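Local atomic coordinates of cysteine protease (Xylella fastidiosa, PDB entry 3OIS), a protein that probably hydrolyses peptide bonds as a papain-family cysteine protease, and binds uridine-5'-diphosphate. Residues 31-36 / 235-240; 67-72 / 252-257; 73-78 / 119-124. All blocks are in the same frame, centred on the assembly; numbering follows the deposited sequence.

Contact 1: residues 31-36 / 235-240; sequences SGYGYI and GGHAVL
Tyr33 sets its CG beside its own backbone N and opposite the carbonyl carbon (chi1 -60°), while His237 swings its CG to the far side from its N (chi1 -160°), and the two side chains meet at about a right angle. The rim of the Tyr33 ring points at the face of the imidazole in an offset edge-to-face pair, with centroids 5.8 Å apart and planes inclined by 66°. Next to this pair, Gly236 O acts as a hub for the incoming chain. Tyr35 N donates to Gly236 O at 3.0 Å in a nearly straight bond, whereas Gly34 N gives Gly236 O only a weak, bent bond of 3.2 Å. Tyr33 CB lies 3.3 Å from the same Gly236 O. By its place in the papain fold His237 probably corresponds to the active-site histidine, and Cys78, which it touches at the start of helix 78-93, probably to the nucleophilic cysteine. The N-terminal segment 31-36 thus lies against the probable catalytic centre and may cover the cleft, as propeptides of this family do. Bare Gly235 lets the Tyr33 ring come down on the strand, with Tyr33 CD2 4.0 Å from Gly235 CA, and bare Gly236 lets the backbone at Tyr35 approach; Gly236 CA lies at the edge of the Tyr35 ring, near its plane. Tyr35 CB packs on Ala238 CB at 4.1 Å, and the Tyr35 hydroxyl, pointing onward, is hydrogen-bonded to Asp282. Trp257 stacks on the imidazole of His237.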
loop_
_atom_site.group_PDB
_atom_site.type_symbol
_atom_site.label_atom_id
_atom_site.label_comp_id
_atom_site.label_asym_id
_atom_site.label_seq_id
_atom_site.Cartn_x
_atom_site.Cartn_y
_atom_site.Cartn_z
ATOM N N SER A 31 2.806 10.322 9.720
ATOM C CA SER A 31 1.745 9.593 10.537
ATOM C C SER A 31 0.562 9.388 9.673
ATOM O O SER A 31 0.007 10.356 9.152
ATOM C CB SER A 31 1.312 10.442 11.770
ATOM O OG SER A 31 2.124 10.073 12.840
ATOM N N GLY A 32 0.134 8.127 9.465
ATOM C CA GLY A 32 -0.996 7.892 8.590
ATOM C C GLY A 32 -0.719 7.764 7.092
ATOM O O GLY A 32 -1.582 7.372 6.298
ATOM N N TYR A 33 0.521 8.138 6.692
ATOM C CA TYR A 33 0.981 8.103 5.292
ATOM C C TYR A 33 2.210 7.186 5.201
ATOM O O TYR A 33 2.154 6.061 5.709
ATOM C CB TYR A 33 1.319 9.508 4.797
ATOM C CG TYR A 33 0.170 10.449 4.841
ATOM C CD1 TYR A 33 -1.106 10.034 4.416
ATOM C CD2 TYR A 33 0.363 11.826 5.165
ATOM C CE1 TYR A 33 -2.167 10.901 4.462
ATOM C CE2 TYR A 33 -0.741 12.725 5.185
ATOM C CZ TYR A 33 -1.972 12.256 4.845
ATOM O OH TYR A 33 -3.050 13.166 4.878
ATOM N N GLY A 34 3.257 7.603 4.493
ATOM C CA GLY A 34 4.438 6.760 4.481
ATOM C C GLY A 34 5.032 6.349 3.143
ATOM O O GLY A 34 5.971 5.529 3.087
ATOM N N TYR A 35 4.443 6.794 2.051
ATOM C CA TYR A 35 4.962 6.412 0.746
ATOM C C TYR A 35 6.054 7.416 0.305
ATOM O O TYR A 35 5.845 8.605 0.337
ATOM C CB TYR A 35 3.781 6.479 -0.254
ATOM C CG TYR A 35 4.147 6.606 -1.724
ATOM C CD1 TYR A 35 4.821 5.576 -2.440
ATOM C CD2 TYR A 35 3.825 7.774 -2.418
ATOM C CE1 TYR A 35 5.122 5.706 -3.851
ATOM C CE2 TYR A 35 4.139 7.906 -3.812
ATOM C CZ TYR A 35 4.790 6.886 -4.501
ATOM O OH TYR A 35 5.033 7.055 -5.901
ATOM N N ILE A 36 7.192 6.874 -0.123
ATOM C CA ILE A 36 8.250 7.685 -0.767
ATOM C C ILE A 36 8.339 7.148 -2.188
ATOM O O ILE A 36 8.307 5.907 -2.373
ATOM C CB ILE A 36 9.598 7.335 -0.097
ATOM C CG1 ILE A 36 9.701 7.613 1.467
ATOM C CG2 ILE A 36 10.731 8.185 -0.882
ATOM C CD1 ILE A 36 11.065 6.957 2.245
ATOM N N GLY A 235 0.874 14.885 1.733
ATOM C CA GLY A 235 1.791 13.736 1.959
ATOM C C GLY A 235 1.637 12.712 0.833
ATOM O O GLY A 235 0.885 12.953 -0.072
ATOM N N GLY A 236 2.423 11.645 0.934
ATOM C CA GLY A 236 2.474 10.536 0.003
ATOM C C GLY A 236 1.877 9.305 0.668
ATOM O O GLY A 236 2.337 8.933 1.740
ATOM N N HIS A 237 0.882 8.701 0.003
ATOM C CA HIS A 237 0.190 7.539 0.578
ATOM C C HIS A 237 0.288 6.370 -0.382
ATOM O O HIS A 237 0.574 6.602 -1.557
ATOM C CB HIS A 237 -1.282 7.860 0.917
ATOM C CG HIS A 237 -1.867 6.920 1.902
ATOM N ND1 HIS A 237 -3.197 6.519 1.914
ATOM C CD2 HIS A 237 -1.288 6.317 2.952
ATOM C CE1 HIS A 237 -3.393 5.709 2.934
ATOM N NE2 HIS A 237 -2.248 5.557 3.573
ATOM N N ALA A 238 0.033 5.152 0.104
ATOM C CA ALA A 238 0.034 3.962 -0.795
ATOM C C ALA A 238 -1.072 3.059 -0.307
ATOM O O ALA A 238 -1.306 2.962 0.915
ATOM C CB ALA A 238 1.364 3.242 -0.761
ATOM N N VAL A 239 -1.778 2.480 -1.303
ATOM C CA VAL A 239 -2.965 1.644 -0.960
ATOM C C VAL A 239 -3.016 0.474 -1.912
ATOM O O VAL A 239 -2.268 0.377 -2.879
ATOM C CB VAL A 239 -4.266 2.488 -1.144
ATOM C CG1 VAL A 239 -4.285 3.647 -0.143
ATOM C CG2 VAL A 239 -4.336 3.056 -2.559
ATOM N N LEU A 240 -3.903 -0.473 -1.606
ATOM C CA LEU A 240 -4.233 -1.576 -2.527
ATOM C C LEU A 240 -5.496 -1.176 -3.335
ATOM O O LEU A 240 -6.532 -0.783 -2.747
ATOM C CB LEU A 240 -4.510 -2.860 -1.709
ATOM C CG LEU A 240 -4.753 -4.117 -2.604
ATOM C CD1 LEU A 240 -3.354 -4.646 -3.070
ATOM C CD2 LEU A 240 -5.508 -5.189 -1.748
#

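Contact 2: residues 67-72 / 252-257; sequences FQVYDQ and RIRNSW
Arg254, Ser256 and Gln72 carry most of this contact, and the arginine dominates it. Its chain runs extended from CG to NE and delivers the guanidinium to two successive carbonyls of the loop 67-72: Arg254 NH1 donates to Phe67 O at 3.0 Å and Arg254 NH2 to Gln68 O at 2.9 Å. Both nitrogens sit above the planes of the carbonyls they reach. The same NH2 of Arg254 lies over the centre of the Tyr70 ring, 3.2 Å above its plane. With ring and guanidinium planes 77° apart, the group presents its edge to the aromatic face, a cation-pi contact in which Arg254 CZ stands 4.5 Å from the ring centroid. Phe67 CE1 lies over the rim of one face of the guanidinium, 3.5 Å from Arg254 CZ, and Val69 CG1, more loosely, over the rim of the opposite one. Tyr266 OH is also hydrogen-bonded to NH1.

At the other end, Gln72 N donates to Ser256 O at 2.7 Å in an almost straight bond (171°), beside a single bridge of Asp71 with Trp257. The amide end of Gln72 reaches the Ser256 hydroxyl. By position in the papain fold, Gln72 probably corresponds to the oxyanion-hole glutamine and Asn255 to the asparagine of the catalytic triad. A water joins Tyr70 N to Asn255 O. The loop 67-72 meets helix 78-93 through Phe67 on Gln88 and the bond between Tyr70 OH and Gln88, while Arg254, from strand 250-254 between strands 233-245 and 266-270, also touches Ala85 of that helix.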
loop_
_atom_site.group_PDB
_atom_site.type_symbol
_atom_site.label_atom_id
_atom_site.label_comp_id
_atom_site.label_asym_id
_atom_site.label_seq_id
_atom_site.Cartn_x
_atom_site.Cartn_y
_atom_site.Cartn_z
ATOM N N PHE A 67 -11.741 -9.841 4.249
ATOM C CA PHE A 67 -11.071 -9.348 5.441
ATOM C C PHE A 67 -11.162 -7.829 5.538
ATOM O O PHE A 67 -10.979 -7.122 4.540
ATOM C CB PHE A 67 -9.631 -9.856 5.548
ATOM C CG PHE A 67 -8.708 -9.455 4.354
ATOM C CD1 PHE A 67 -7.809 -8.363 4.438
ATOM C CD2 PHE A 67 -8.665 -10.239 3.244
ATOM C CE1 PHE A 67 -6.912 -8.128 3.320
ATOM C CE2 PHE A 67 -7.852 -10.054 2.156
ATOM C CZ PHE A 67 -6.974 -8.925 2.148
ATOM N N GLN A 68 -11.416 -7.340 6.742
ATOM C CA GLN A 68 -11.708 -5.924 6.876
ATOM C C GLN A 68 -10.418 -5.120 6.697
ATOM O O GLN A 68 -9.297 -5.666 6.791
ATOM C CB GLN A 68 -12.324 -5.573 8.221
ATOM C CG GLN A 68 -11.501 -5.863 9.402
ATOM C CD GLN A 68 -12.347 -5.833 10.706
ATOM O OE1 GLN A 68 -12.797 -4.763 11.165
ATOM N NE2 GLN A 68 -12.545 -7.026 11.302
ATOM N N VAL A 69 -10.615 -3.835 6.479
ATOM C CA VAL A 69 -9.442 -2.921 6.438
ATOM C C VAL A 69 -8.632 -2.987 7.719
ATOM O O VAL A 69 -9.177 -3.273 8.823
ATOM C CB VAL A 69 -9.828 -1.461 6.089
ATOM C CG1 VAL A 69 -10.462 -1.343 4.705
ATOM C CG2 VAL A 69 -10.722 -0.901 7.206
ATOM N N TYR A 70 -7.346 -2.708 7.579
ATOM C CA TYR A 70 -6.549 -2.472 8.777
ATOM C C TYR A 70 -6.538 -1.026 9.151
ATOM O O TYR A 70 -7.040 -0.200 8.418
ATOM C CB TYR A 70 -5.064 -2.844 8.511
ATOM C CG TYR A 70 -4.767 -4.088 7.642
ATOM C CD1 TYR A 70 -5.400 -5.349 7.883
ATOM C CD2 TYR A 70 -3.943 -3.990 6.523
ATOM C CE1 TYR A 70 -5.107 -6.454 7.134
ATOM C CE2 TYR A 70 -3.661 -5.119 5.728
ATOM C CZ TYR A 70 -4.228 -6.362 6.048
ATOM O OH TYR A 70 -3.957 -7.495 5.290
ATOM N N ASP A 71 -5.931 -0.725 10.310
ATOM C CA ASP A 71 -5.779 0.673 10.678
ATOM C C ASP A 71 -4.291 0.876 10.958
ATOM O O ASP A 71 -3.764 0.332 11.958
ATOM C CB ASP A 71 -6.607 0.987 11.933
ATOM C CG ASP A 71 -6.606 2.449 12.293
ATOM O OD1 ASP A 71 -5.746 3.240 11.806
ATOM O OD2 ASP A 71 -7.478 2.854 13.140
ATOM N N GLN A 72 -3.574 1.636 10.105
ATOM C CA GLN A 72 -2.131 1.753 10.348
ATOM C C GLN A 72 -1.815 2.680 11.476
ATOM O O GLN A 72 -0.685 2.711 11.933
ATOM C CB GLN A 72 -1.463 2.250 9.082
ATOM C CG GLN A 72 -1.733 3.710 8.774
ATOM C CD GLN A 72 -0.938 4.096 7.524
ATOM O OE1 GLN A 72 0.170 4.763 7.583
ATOM N NE2 GLN A 72 -1.501 3.802 6.407
ATOM N N ARG A 252 -11.698 1.553 -7.094
ATOM C CA ARG A 252 -11.998 1.314 -5.663
ATOM C C ARG A 252 -10.698 1.031 -4.934
ATOM O O ARG A 252 -9.897 0.174 -5.354
ATOM C CB ARG A 252 -12.861 0.045 -5.565
ATOM C CG ARG A 252 -13.404 -0.252 -4.164
ATOM C CD ARG A 252 -14.372 0.839 -3.840
ATOM N NE ARG A 252 -15.156 0.427 -2.658
ATOM C CZ ARG A 252 -16.070 1.205 -2.057
ATOM N NH1 ARG A 252 -16.229 2.507 -2.411
ATOM N NH2 ARG A 252 -16.824 0.693 -1.047
ATOM N N ILE A 253 -10.474 1.786 -3.856
ATOM C CA ILE A 253 -9.218 1.630 -3.077
ATOM C C ILE A 253 -9.507 1.183 -1.637
ATOM O O ILE A 253 -10.392 1.695 -0.990
ATOM C CB ILE A 253 -8.311 2.897 -3.209
ATOM C CG1 ILE A 253 -9.012 4.095 -2.730
ATOM C CG2 ILE A 253 -7.872 3.161 -4.704
ATOM C CD1 ILE A 253 -8.011 5.264 -2.534
ATOM N N ARG A 254 -8.729 0.212 -1.158
ATOM C CA ARG A 254 -8.699 -0.228 0.250
ATOM C C ARG A 254 -7.764 0.671 0.954
ATOM O O ARG A 254 -6.562 0.688 0.684
ATOM C CB ARG A 254 -8.169 -1.649 0.218
ATOM C CG ARG A 254 -8.086 -2.295 1.623
ATOM C CD ARG A 254 -7.392 -3.678 1.528
ATOM N NE ARG A 254 -6.960 -4.095 2.825
ATOM C CZ ARG A 254 -7.717 -4.731 3.758
ATOM N NH1 ARG A 254 -9.001 -5.066 3.497
ATOM N NH2 ARG A 254 -7.203 -5.048 4.948
ATOM N N ASN A 255 -8.299 1.485 1.873
ATOM C CA ASN A 255 -7.403 2.381 2.670
ATOM C C ASN A 255 -6.988 1.622 3.968
ATOM O O ASN A 255 -7.450 0.463 4.173
ATOM C CB ASN A 255 -8.063 3.698 2.942
ATOM C CG ASN A 255 -7.050 4.844 3.123
ATOM O OD1 ASN A 255 -5.865 4.604 3.328
ATOM N ND2 ASN A 255 -7.522 6.080 3.015
ATOM N N SER A 256 -6.109 2.197 4.786
ATOM C CA SER A 256 -5.563 1.579 5.984
ATOM C C SER A 256 -5.770 2.544 7.147
ATOM O O SER A 256 -4.900 2.692 7.997
ATOM C CB SER A 256 -4.067 1.259 5.750
ATOM O OG SER A 256 -3.422 2.433 5.197
ATOM N N TRP A 257 -6.933 3.176 7.188
ATOM C CA TRP A 257 -7.258 4.186 8.246
ATOM C C TRP A 257 -8.449 3.683 9.058
ATOM O O TRP A 257 -9.142 4.486 9.734
ATOM C CB TRP A 257 -7.580 5.568 7.643
ATOM C CG TRP A 257 -6.353 6.190 6.968
ATOM C CD1 TRP A 257 -5.014 5.798 7.104
ATOM C CD2 TRP A 257 -6.375 7.198 5.938
ATOM N NE1 TRP A 257 -4.201 6.597 6.260
ATOM C CE2 TRP A 257 -5.032 7.435 5.543
ATOM C CE3 TRP A 257 -7.400 7.969 5.356
ATOM C CZ2 TRP A 257 -4.714 8.405 4.568
ATOM C CZ3 TRP A 257 -7.085 8.930 4.412
ATOM C CH2 TRP A 257 -5.753 9.108 3.983
HETATM O O HOH W 1 -6.291 -1.803 5.249
#

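Contact 3: residues 73-78 / 119-124; sequences GRIGSC and NYDSGA
Two inverse gamma turns face each other here, one centred on Gly76 and the other on Asp121, and the carboxylate of the second grips the backbone of the first. Gly76 lies in the loop that leads into helix 78-93, as in the papain fold, and Cys78 at the start of that helix probably corresponds to the nucleophilic cysteine of the family; Ser77 sits at the N-cap position. Asp121 holds its CG opposite its own backbone N (chi1 -166°), which carries the carboxylate across to the loop 73-78. Asp121 OD1 accepts the N-H of Gly76 N at 2.8 Å through the syn lone pair, the N-H pointing at it at 152°. The same OD1 also bonds to Tyr108 OH from helix 104-114, and that hydroxyl in turn meets Gly123 N, so one tyrosine braces the carboxylate and the chain behind it.

The second oxygen has a different role. Asp121 OD2 comes within 3.3 Å of Ile75 CA, and a water donates to Asp121 OD2 at 2.6 Å and to Arg74 O at 2.9 Å. The carboxylate therefore spans three consecutive residues of the loop, by direct bond at Gly76, by close packing at Ile75 and through water at Arg74. The side chains of Ile75 and Asp121 cross at about a right angle, with Ile75 CB 3.8 Å from Asp121 OD1; the rest of the isoleucine heads off toward Leu105 and Tyr146. Arg74 likewise directs its guanidinium elsewhere, into a salt bridge with Asp148.

A backbone contact completes the join where the two backbones come closest. Gly123 offers a bare CA to the carbonyl of the opposing turn, and the resulting CA-H...O contact from Gly123 CA to Gly76 O is 3.4 Å long and almost linear, with 171° at the hydrogen.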
loop_
_atom_site.group_PDB
_atom_site.type_symbol
_atom_site.label_atom_id
_atom_site.label_comp_id
_atom_site.label_asym_id
_atom_site.label_seq_id
_atom_site.Cartn_x
_atom_site.Cartn_y
_atom_site.Cartn_z
ATOM N N GLY A 73 -2.823 3.409 11.974
ATOM C CA GLY A 73 -2.593 4.373 13.074
ATOM C C GLY A 73 -1.533 5.439 12.775
ATOM O O GLY A 73 -1.497 6.040 11.660
ATOM N N ARG A 74 -0.736 5.738 13.793
ATOM C CA ARG A 74 -0.020 7.008 13.823
ATOM C C ARG A 74 1.399 6.906 13.303
ATOM O O ARG A 74 2.225 7.797 13.627
ATOM C CB ARG A 74 0.042 7.457 15.302
ATOM C CG ARG A 74 -1.348 7.711 15.899
ATOM C CD ARG A 74 -1.244 7.946 17.416
ATOM N NE ARG A 74 -0.995 6.667 18.025
ATOM C CZ ARG A 74 -0.598 6.497 19.297
ATOM N NH1 ARG A 74 -0.421 7.579 20.088
ATOM N NH2 ARG A 74 -0.408 5.263 19.759
ATOM N N ILE A 75 1.690 5.871 12.556
ATOM C CA ILE A 75 3.011 5.748 11.929
ATOM C C ILE A 75 2.914 5.706 10.376
ATOM O O ILE A 75 1.818 5.587 9.788
ATOM C CB ILE A 75 3.725 4.492 12.504
ATOM C CG1 ILE A 75 2.968 3.155 12.161
ATOM C CG2 ILE A 75 4.139 4.737 13.967
ATOM C CD1 ILE A 75 3.849 1.854 12.607
ATOM N N GLY A 76 4.096 5.696 9.718
ATOM C CA GLY A 76 4.187 5.862 8.242
ATOM C C GLY A 76 4.299 4.547 7.499
ATOM O O GLY A 76 5.201 4.350 6.640
ATOM N N SER A 77 3.391 3.617 7.880
ATOM C CA SER A 77 3.518 2.257 7.462
ATOM C C SER A 77 2.601 1.921 6.293
ATOM O O SER A 77 2.302 0.739 6.074
ATOM C CB SER A 77 3.289 1.340 8.691
ATOM O OG SER A 77 1.956 1.547 9.148
ATOM N N CYS A 78 2.155 2.932 5.545
ATOM C CA CYS A 78 1.130 2.651 4.493
ATOM C C CYS A 78 1.632 1.609 3.473
ATOM O O CYS A 78 0.815 0.738 3.035
ATOM C CB CYS A 78 0.652 3.896 3.688
ATOM S SG CYS A 78 2.065 4.717 2.851
ATOM N N ASN A 119 15.004 3.453 13.456
ATOM C CA ASN A 119 14.696 4.262 14.636
ATOM C C ASN A 119 13.827 5.503 14.378
ATOM O O ASN A 119 13.516 6.213 15.326
ATOM C CB ASN A 119 16.002 4.727 15.271
ATOM C CG ASN A 119 16.775 3.558 16.012
ATOM O OD1 ASN A 119 16.208 2.501 16.338
ATOM N ND2 ASN A 119 18.048 3.838 16.346
ATOM N N TYR A 120 13.427 5.764 13.102
ATOM C CA TYR A 120 12.689 6.950 12.715
ATOM C C TYR A 120 11.456 6.546 11.867
ATOM O O TYR A 120 11.503 5.476 11.218
ATOM C CB TYR A 120 13.711 7.783 11.907
ATOM C CG TYR A 120 14.907 8.128 12.815
ATOM C CD1 TYR A 120 14.860 9.281 13.619
ATOM C CD2 TYR A 120 16.047 7.296 12.878
ATOM C CE1 TYR A 120 15.926 9.603 14.494
ATOM C CE2 TYR A 120 17.115 7.602 13.747
ATOM C CZ TYR A 120 17.033 8.742 14.562
ATOM O OH TYR A 120 18.051 9.067 15.412
ATOM N N ASP A 121 10.414 7.371 11.827
ATOM C CA ASP A 121 9.221 7.007 11.072
ATOM C C ASP A 121 9.461 7.598 9.665
ATOM O O ASP A 121 8.863 8.606 9.242
ATOM C CB ASP A 121 7.999 7.628 11.780
ATOM C CG ASP A 121 6.703 7.049 11.305
ATOM O OD1 ASP A 121 6.717 5.996 10.655
ATOM O OD2 ASP A 121 5.654 7.692 11.596
ATOM N N SER A 122 10.303 6.935 8.874
ATOM C CA SER A 122 10.748 7.512 7.654
ATOM C C SER A 122 9.797 7.256 6.512
ATOM O O SER A 122 9.949 7.846 5.449
ATOM C CB SER A 122 12.129 6.948 7.325
ATOM O OG SER A 122 11.992 5.532 7.180
ATOM N N GLY A 123 8.860 6.303 6.676
ATOM C CA GLY A 123 8.105 5.816 5.496
ATOM C C GLY A 123 9.048 4.900 4.659
ATOM O O GLY A 123 10.120 4.490 5.176
ATOM N N ALA A 124 8.627 4.543 3.455
ATOM C CA ALA A 124 9.327 3.562 2.648
ATOM C C ALA A 124 8.875 3.623 1.181
ATOM O O ALA A 124 7.760 4.133 0.861
ATOM C CB ALA A 124 9.053 2.113 3.264
HETATM O O HOH W 2 5.028 8.662 13.904
#

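Overall arrangement
From the N terminus, residues 31-36 form the first half of contact 1, whose loop closes only at 235-240. Before that closure the chain passes 67-72, which opens contact 2, and directly afterwards 73-78, which opens contact 3. Contact 3 closes first, at 119-124, and so lies within both larger loops; contacts 1 and 2 cross, since 252-257 follows 235-240. Strands 233-245 and 250-254, neighbours in the antiparallel sheet, bring contacts 1 and 2 together, with Gly32 O bonded to Trp257 NE1. Contact 3 joins the N-terminal segment through Gly34 O and Ala124 N. Together they gather the N-terminal extension, the sheet and the start of helix 78-93 around Cys78 and His237.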